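PDB 3UXF: fimbrial subunit type 1 from Actinomyces oris, which forms the major, repeating subunit of type 1 fimbriae, bacterial surface fibres associated with cell adhesion. Local coordinates for residues V149-D154 and K179-G184; Y424-D429 and D443-V448. One frame throughout, in Å; residues are numbered along the deposited sequence.

Interaction 1. Residues V149-D154 and K179-G184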
ATOM      1  N   VAL A 149       0.984   2.403 -13.496  1.00 17.29           N
ATOM      2  CA  VAL A 149       2.439   2.316 -13.564  1.00 16.70           C
ATOM      3  C   VAL A 149       3.104   3.647 -13.194  1.00 15.85           C
ATOM      4  O   VAL A 149       2.644   4.714 -13.556  1.00 18.01           O
ATOM      5  CB  VAL A 149       2.861   1.906 -15.007  1.00 18.58           C
ATOM      6  CG1 VAL A 149       4.367   2.114 -15.212  1.00 17.79           C
ATOM      7  CG2 VAL A 149       2.433   0.459 -15.282  1.00 21.38           C
ATOM      8  N   ILE A 150       4.206   3.605 -12.452  1.00 15.62           N
ATOM      9  CA  ILE A 150       4.940   4.826 -12.161  1.00 17.01           C
ATOM     10  C   ILE A 150       5.848   5.240 -13.353  1.00 14.23           C
ATOM     11  O   ILE A 150       6.659   4.434 -13.780  1.00 18.26           O
ATOM     12  CB  ILE A 150       5.825   4.627 -10.924  1.00 15.81           C
ATOM     13  CG1 ILE A 150       4.931   4.309  -9.712  1.00 20.21           C
ATOM     14  CG2 ILE A 150       6.616   5.908 -10.607  1.00 16.51           C
ATOM     15  CD1 ILE A 150       5.712   3.800  -8.525  1.00 17.77           C
ATOM     16  N   PRO A 151       5.702   6.479 -13.850  1.00 16.03           N
ATOM     17  CA  PRO A 151       6.529   6.861 -15.008  1.00 16.33           C
ATOM     18  C   PRO A 151       8.002   6.936 -14.663  1.00 17.67           C
ATOM     19  O   PRO A 151       8.397   7.292 -13.537  1.00 17.90           O
ATOM     20  CB  PRO A 151       6.064   8.285 -15.332  1.00 20.27           C
ATOM     21  CG  PRO A 151       4.776   8.454 -14.668  1.00 20.31           C
ATOM     22  CD  PRO A 151       4.811   7.571 -13.447  1.00 20.13           C
ATOM     23  N   ALA A 152       8.829   6.622 -15.657  1.00 16.16           N
ATOM     24  CA  ALA A 152      10.260   6.910 -15.558  1.00 16.51           C
ATOM     25  C   ALA A 152      10.575   8.402 -15.635  1.00 16.33           C
ATOM     26  O   ALA A 152       9.844   9.185 -16.263  1.00 19.14           O
ATOM     27  CB  ALA A 152      11.017   6.152 -16.679  1.00 16.84           C
ATOM     28  N   GLU A 153      11.703   8.803 -15.040  1.00 19.13           N
ATOM     29  CA  GLU A 153      12.189  10.169 -15.205  1.00 19.30           C
ATOM     30  C   GLU A 153      12.806  10.321 -16.575  1.00 18.54           C
ATOM     31  O   GLU A 153      13.450   9.400 -17.033  1.00 17.96           O
ATOM     32  CB  GLU A 153      13.264  10.475 -14.181  1.00 23.80           C
ATOM     33  CG  GLU A 153      12.709  10.545 -12.763  1.00 31.43           C
ATOM     34  CD  GLU A 153      13.654  11.234 -11.784  1.00 46.73           C
ATOM     35  OE1 GLU A 153      14.904  11.094 -11.934  1.00 43.60           O
ATOM     36  OE2 GLU A 153      13.131  11.915 -10.860  1.00 47.96           O
ATOM     37  N   ASP A 154      12.602  11.467 -17.201  1.00 15.16           N
ATOM     38  CA  ASP A 154      13.278  11.764 -18.476  1.00 14.35           C
ATOM     39  C   ASP A 154      14.790  11.721 -18.270  1.00 17.13           C
ATOM     40  O   ASP A 154      15.321  12.089 -17.198  1.00 18.40           O
ATOM     41  CB  ASP A 154      12.931  13.165 -18.990  1.00 16.48           C
ATOM     42  CG  ASP A 154      11.484  13.317 -19.453  1.00 19.49           C
ATOM     43  OD1 ASP A 154      10.730  12.333 -19.551  1.00 20.84           O
ATOM     44  OD2 ASP A 154      11.136  14.476 -19.772  1.00 25.43           O
ATOM     45  N   LYS A 179      14.970   5.430 -13.903  1.00 19.91           N
ATOM     46  CA  LYS A 179      14.486   5.506 -12.534  1.00 23.30           C
ATOM     47  C   LYS A 179      13.025   5.949 -12.478  1.00 19.60           C
ATOM     48  O   LYS A 179      12.608   6.843 -13.210  1.00 20.48           O
ATOM     49  CB  LYS A 179      15.358   6.517 -11.766  1.00 25.00           C
ATOM     50  CG  LYS A 179      14.940   6.740 -10.302  1.00 38.46           C
ATOM     51  CD  LYS A 179      15.601   7.998  -9.684  1.00 43.05           C
ATOM     52  CE  LYS A 179      16.776   7.641  -8.771  1.00 56.79           C
ATOM     53  NZ  LYS A 179      16.404   6.689  -7.674  1.00 56.69           N
ATOM     54  N   ASN A 180      12.257   5.353 -11.563  1.00 17.62           N
ATOM     55  CA  ASN A 180      10.913   5.848 -11.306  1.00 17.79           C
ATOM     56  C   ASN A 180      10.855   7.272 -10.774  1.00 16.79           C
ATOM     57  O   ASN A 180      11.644   7.666  -9.906  1.00 20.32           O
ATOM     58  CB  ASN A 180      10.239   4.940 -10.293  1.00 20.38           C
ATOM     59  CG  ASN A 180       9.747   3.659 -10.889  1.00 19.58           C
ATOM     60  OD1 ASN A 180       9.671   3.504 -12.109  1.00 19.84           O
ATOM     61  ND2 ASN A 180       9.333   2.740 -10.023  1.00 21.70           N
ATOM     62  N   THR A 181       9.892   8.045 -11.248  1.00 19.36           N
ATOM     63  CA  THR A 181       9.698   9.389 -10.744  1.00 18.71           C
ATOM     64  C   THR A 181       9.162   9.409  -9.328  1.00 22.13           C
ATOM     65  O   THR A 181       9.294  10.422  -8.637  1.00 24.80           O
ATOM     66  CB  THR A 181       8.665  10.157 -11.581  1.00 23.19           C
ATOM     67  OG1 THR A 181       7.463   9.385 -11.700  1.00 20.97           O
ATOM     68  CG2 THR A 181       9.223  10.449 -12.974  1.00 24.80           C
ATOM     69  N   LEU A 182       8.524   8.321  -8.927  1.00 18.24           N
ATOM     70  CA  LEU A 182       7.934   8.247  -7.582  1.00 18.30           C
ATOM     71  C   LEU A 182       8.446   7.019  -6.889  1.00 19.06           C
ATOM     72  O   LEU A 182       8.454   5.938  -7.466  1.00 19.89           O
ATOM     73  CB  LEU A 182       6.397   8.152  -7.664  1.00 17.51           C
ATOM     74  CG  LEU A 182       5.704   9.288  -8.419  1.00 19.11           C
ATOM     75  CD1 LEU A 182       4.198   9.027  -8.540  1.00 18.36           C
ATOM     76  CD2 LEU A 182       5.931  10.655  -7.754  1.00 22.31           C
ATOM     77  N   SER A 183       8.838   7.165  -5.628  1.00 18.50           N
ATOM     78  CA  SER A 183       9.386   6.053  -4.884  1.00 21.40           C
ATOM     79  C   SER A 183       8.347   5.049  -4.441  1.00 24.04           C
ATOM     80  O   SER A 183       8.685   3.902  -4.163  1.00 28.00           O
ATOM     81  CB  SER A 183      10.163   6.565  -3.680  1.00 28.33           C
ATOM     82  OG  SER A 183       9.337   7.413  -2.900  1.00 27.76           O
ATOM     83  N   GLY A 184       7.082   5.457  -4.364  1.00 22.75           N
ATOM     84  CA  GLY A 184       6.062   4.478  -4.056  1.00 25.30           C
ATOM     85  C   GLY A 184       4.780   5.016  -3.453  1.00 19.31           C
ATOM     86  O   GLY A 184       4.677   6.201  -3.114  1.00 17.71           O
TER
HETATM   87  O   HOH W   1      15.332   7.825 -15.617  1.00 23.71           O
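The N180 amide presents one face to I150, whose CB sits almost squarely above N180 CG at 4.0 Å with CG2 and CD1 spread over the same side, while ND2 gives a hydrogen bond to E51 O. Beneath this packing lies a single antiparallel beta bridge, A152 opposite N180 as a non-hydrogen-bonded pair, joining a loop of the N-terminal pilin domain to the loop between strands 170-176 and 185-190. Two nearly straight backbone bonds flank the pair: T181 N to P151 O and E153 N to K179 O, both 2.8 Å. The second carbonyl also takes a CA-H...O contact from A152 CA at 3.3 Å. With CG2 anti to the backbone N (chi1 -62° to CG1), I150 reaches past N180 to L182, where CG2 meets CB at 3.7 Å; I344 packs against both residues. T181 turns OG1 toward P151, near the CD corner of the proline ring, and sends CG2 along E153, touching CG at 3.5 Å. E153 and K179 run side by side without their charged ends meeting. Between the two backbones, a water donates to E153 O and accepts from K179 N at 3.0 Å.

Interaction 2. Residues Y424-D429 and D443-V448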
ATOM      1  N   TYR A 424     -16.996 -11.021  16.528  1.00 10.97           N
ATOM      2  CA  TYR A 424     -15.926 -11.838  15.977  1.00  9.60           C
ATOM      3  C   TYR A 424     -14.616 -11.313  16.557  1.00 11.10           C
ATOM      4  O   TYR A 424     -14.550 -10.172  16.999  1.00 10.01           O
ATOM      5  CB  TYR A 424     -15.886 -11.696  14.455  1.00  9.98           C
ATOM      6  CG  TYR A 424     -17.210 -11.953  13.781  1.00 11.07           C
ATOM      7  CD1 TYR A 424     -17.549 -13.223  13.345  1.00 11.38           C
ATOM      8  CD2 TYR A 424     -18.123 -10.929  13.582  1.00 11.67           C
ATOM      9  CE1 TYR A 424     -18.754 -13.467  12.733  1.00 14.71           C
ATOM     10  CE2 TYR A 424     -19.337 -11.167  12.970  1.00 12.53           C
ATOM     11  CZ  TYR A 424     -19.647 -12.440  12.549  1.00 15.01           C
ATOM     12  OH  TYR A 424     -20.848 -12.696  11.938  1.00 19.14           O
ATOM     13  N   LEU A 425     -13.576 -12.143  16.542  1.00 10.00           N
ATOM     14  CA  LEU A 425     -12.280 -11.758  17.087  1.00  8.34           C
ATOM     15  C   LEU A 425     -11.191 -11.726  16.020  1.00 10.53           C
ATOM     16  O   LEU A 425     -11.113 -12.614  15.181  1.00  9.51           O
ATOM     17  CB  LEU A 425     -11.869 -12.719  18.204  1.00  9.74           C
ATOM     18  CG  LEU A 425     -12.529 -12.503  19.566  1.00  8.20           C
ATOM     19  CD1 LEU A 425     -12.484 -13.777  20.389  1.00 10.13           C
ATOM     20  CD2 LEU A 425     -11.862 -11.361  20.302  1.00 11.94           C
ATOM     21  N   ARG A 426     -10.355 -10.696  16.067  1.00  8.34           N
ATOM     22  CA  ARG A 426      -9.253 -10.565  15.122  1.00  8.39           C
ATOM     23  C   ARG A 426      -8.243 -11.678  15.362  1.00  9.15           C
ATOM     24  O   ARG A 426      -7.963 -12.028  16.500  1.00 10.32           O
ATOM     25  CB  ARG A 426      -8.572  -9.204  15.274  1.00  8.31           C
ATOM     26  CG  ARG A 426      -8.034  -8.618  13.971  1.00  8.55           C
ATOM     27  CD  ARG A 426      -6.759  -7.817  14.208  1.00 10.91           C
ATOM     28  NE  ARG A 426      -5.779  -8.629  14.916  1.00 11.71           N
ATOM     29  CZ  ARG A 426      -5.381  -8.408  16.162  1.00 10.66           C
ATOM     30  NH1 ARG A 426      -5.856  -7.374  16.842  1.00 12.54           N
ATOM     31  NH2 ARG A 426      -4.504  -9.222  16.726  1.00 12.49           N
ATOM     32  N   ALA A 427      -7.697 -12.229  14.283  1.00  9.77           N
ATOM     33  CA  ALA A 427      -6.728 -13.309  14.396  1.00  8.96           C
ATOM     34  C   ALA A 427      -5.547 -12.896  15.262  1.00  9.44           C
ATOM     35  O   ALA A 427      -5.051 -11.783  15.147  1.00 10.63           O
ATOM     36  CB  ALA A 427      -6.248 -13.728  13.018  1.00 11.15           C
ATOM     37  N   ASN A 428      -5.100 -13.798  16.129  1.00  9.97           N
ATOM     38  CA  ASN A 428      -3.946 -13.526  16.975  1.00 10.58           C
ATOM     39  C   ASN A 428      -2.667 -13.477  16.156  1.00 10.93           C
ATOM     40  O   ASN A 428      -1.700 -12.825  16.537  1.00 12.79           O
ATOM     41  CB  ASN A 428      -3.795 -14.597  18.058  1.00 10.16           C
ATOM     42  CG  ASN A 428      -4.973 -14.644  19.007  1.00  9.33           C
ATOM     43  OD1 ASN A 428      -5.873 -15.460  18.850  1.00 11.22           O
ATOM     44  ND2 ASN A 428      -4.964 -13.768  20.003  1.00 11.04           N
ATOM     45  N   ASP A 429      -2.668 -14.183  15.033  1.00  9.72           N
ATOM     46  CA  ASP A 429      -1.474 -14.289  14.203  1.00 10.87           C
ATOM     47  C   ASP A 429      -1.501 -13.441  12.934  1.00 12.41           C
ATOM     48  O   ASP A 429      -0.710 -13.658  12.028  1.00 11.37           O
ATOM     49  CB  ASP A 429      -1.195 -15.752  13.852  1.00 10.71           C
ATOM     50  CG  ASP A 429      -2.284 -16.367  12.997  1.00 13.10           C
ATOM     51  OD1 ASP A 429      -3.347 -15.738  12.838  1.00 13.47           O
ATOM     52  OD2 ASP A 429      -2.072 -17.482  12.486  1.00 14.80           O
ATOM     53  N   ASP A 443       0.436 -13.892  22.755  1.00 12.42           N
ATOM     54  CA  ASP A 443      -0.479 -13.832  21.590  1.00 10.90           C
ATOM     55  C   ASP A 443      -1.676 -14.760  21.792  1.00  9.90           C
ATOM     56  O   ASP A 443      -1.911 -15.686  21.023  1.00 10.56           O
ATOM     57  CB  ASP A 443       0.271 -14.201  20.320  1.00 12.15           C
ATOM     58  CG  ASP A 443       1.347 -13.193  19.981  1.00 15.75           C
ATOM     59  OD1 ASP A 443       1.072 -11.975  19.988  1.00 13.54           O
ATOM     60  OD2 ASP A 443       2.498 -13.605  19.734  1.00 13.96           O
ATOM     61  N   TYR A 444      -2.448 -14.483  22.845  1.00 10.24           N
ATOM     62  CA  TYR A 444      -3.618 -15.288  23.186  1.00  9.57           C
ATOM     63  C   TYR A 444      -4.833 -14.427  23.503  1.00  8.86           C
ATOM     64  O   TYR A 444      -4.709 -13.273  23.938  1.00 10.01           O
ATOM     65  CB  TYR A 444      -3.325 -16.161  24.398  1.00 11.03           C
ATOM     66  CG  TYR A 444      -2.621 -17.443  24.072  1.00 10.69           C
ATOM     67  CD1 TYR A 444      -3.334 -18.550  23.669  1.00 11.74           C
ATOM     68  CD2 TYR A 444      -1.242 -17.558  24.231  1.00 13.50           C
ATOM     69  CE1 TYR A 444      -2.709 -19.725  23.383  1.00 15.16           C
ATOM     70  CE2 TYR A 444      -0.601 -18.757  23.941  1.00 13.47           C
ATOM     71  CZ  TYR A 444      -1.352 -19.831  23.541  1.00 15.92           C
ATOM     72  OH  TYR A 444      -0.739 -21.044  23.260  1.00 23.61           O
ATOM     73  N   TYR A 445      -6.003 -15.024  23.316  1.00  9.44           N
ATOM     74  CA  TYR A 445      -7.191 -14.573  24.027  1.00  7.26           C
ATOM     75  C   TYR A 445      -7.444 -15.534  25.192  1.00 10.19           C
ATOM     76  O   TYR A 445      -6.896 -16.636  25.208  1.00 11.27           O
ATOM     77  CB  TYR A 445      -8.396 -14.645  23.087  1.00  9.24           C
ATOM     78  CG  TYR A 445      -8.296 -13.664  21.955  1.00  8.27           C
ATOM     79  CD1 TYR A 445      -8.183 -12.299  22.213  1.00  9.27           C
ATOM     80  CD2 TYR A 445      -8.333 -14.082  20.633  1.00  7.65           C
ATOM     81  CE1 TYR A 445      -8.085 -11.370  21.154  1.00  9.68           C
ATOM     82  CE2 TYR A 445      -8.239 -13.170  19.557  1.00  8.52           C
ATOM     83  CZ  TYR A 445      -8.122 -11.808  19.837  1.00  8.58           C
ATOM     84  OH  TYR A 445      -7.996 -10.899  18.798  1.00  9.48           O
ATOM     85  N   CYS A 446      -8.291 -15.136  26.143  1.00  8.95           N
ATOM     86  CA  CYS A 446      -8.675 -15.991  27.271  1.00  9.51           C
ATOM     87  C   CYS A 446     -10.171 -15.905  27.434  1.00 10.90           C
ATOM     88  O   CYS A 446     -10.719 -14.799  27.430  1.00 11.35           O
ATOM     89  CB  CYS A 446      -8.029 -15.473  28.595  1.00 12.44           C
ATOM     90  SG  CYS A 446      -6.338 -16.186  28.793  1.00 16.91           S
ATOM     91  N   LEU A 447     -10.830 -17.042  27.599  1.00 10.96           N
ATOM     92  CA  LEU A 447     -12.208 -17.025  28.134  1.00 10.54           C
ATOM     93  C   LEU A 447     -12.135 -16.948  29.638  1.00 13.32           C
ATOM     94  O   LEU A 447     -11.293 -17.587  30.245  1.00 14.32           O
ATOM     95  CB  LEU A 447     -12.927 -18.310  27.769  1.00 11.55           C
ATOM     96  CG  LEU A 447     -13.129 -18.580  26.290  1.00 11.43           C
ATOM     97  CD1 LEU A 447     -13.726 -19.951  26.117  1.00 14.97           C
ATOM     98  CD2 LEU A 447     -13.999 -17.496  25.668  1.00 12.25           C
ATOM     99  N   VAL A 448     -13.004 -16.154  30.255  1.00 10.35           N
ATOM    100  CA  VAL A 448     -13.201 -16.260  31.697  1.00 10.11           C
ATOM    101  C   VAL A 448     -14.643 -16.663  31.902  1.00 10.42           C
ATOM    102  O   VAL A 448     -15.565 -15.993  31.446  1.00 11.18           O
ATOM    103  CB  VAL A 448     -12.914 -14.924  32.396  1.00  9.78           C
ATOM    104  CG1 VAL A 448     -13.358 -14.975  33.865  1.00 12.70           C
ATOM    105  CG2 VAL A 448     -11.405 -14.583  32.277  1.00 12.39           C
TER
HETATM  106  O   HOH W   2      -5.457  -9.918  19.512  1.00 13.59           O
HETATM  107  O   HOH W   3      -1.142 -11.062  18.590  1.00 13.76           O
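The Y445 ring is held between L425 and N428, one on either face, and R426 O lies at its edge. On one side L425 CD2 makes a CH-pi contact, 4.0 Å from the ring centroid and 17° off the normal, with CB of the same leucine reaching CE2. From the opposite side the N428 amide comes in tilted, its plane 57° from that of the ring; ND2 stands 3.3 Å above the ring plane, displaced toward the rim, and OD1 approaches CD2 at 3.3 Å. The phenol ends in a short hydrogen bond, Y445 OH to R426 O, 2.6 Å, with a 135° angle at the carbonyl and the donor a little out of the carbonyl plane. A water adds a second bond, donating to Y445 OH and accepting weakly from R426 NH2.

These first-shell groups are themselves fixed from outside. N428 OD1 accepts from V467 N, which sets the rotation of the amide over the ring. The R426 side chain, bent at chi2 and chi3, turns forward over the residues that follow it: NE bonds to Y430 O, and NE and NH2 both make weak bonds to A427 O. Farther along, a water bridges N428 O and D443 OD1, D443 OD2 forms a salt bridge with K436, and D443 O accepts from R466 NE. One residue beyond Y445, C446 is tied by a disulfide to C382 on the neighbouring strand 376-385.

Strand 419-426 pairs with 344-362, whereas 444-451 pairs with 376-385 and 463-465, and Y445 reaches from the latter sheet to the strand end of the other at R426. Such packing of side chains between two sheets is characteristic of a beta sandwich, here the prealbumin-like domain of the pilin.

In the fold
Interactions 1 and 2 belong to different domains of an elongated, multi-domain pilin and lie on opposite sides of the chain's centre, with centres 42 Å apart and nearest atoms about 25 Å apart. They do not touch, but both border the same long element: I344 of strand 344-362 packs on interaction 1, and K352 and G354 of that strand pair with the backbone of 424-429. The connection 179-184 likewise leads into strand 185-190, after which P195 packs on Y445 and bonds the R426 backbone, and D191 O takes a weak bond from R426 NH1. The P151 side chain is about 13 Å from a bound calcium ion. No side chain of either ligates calcium; one joins two loops, the other two strands.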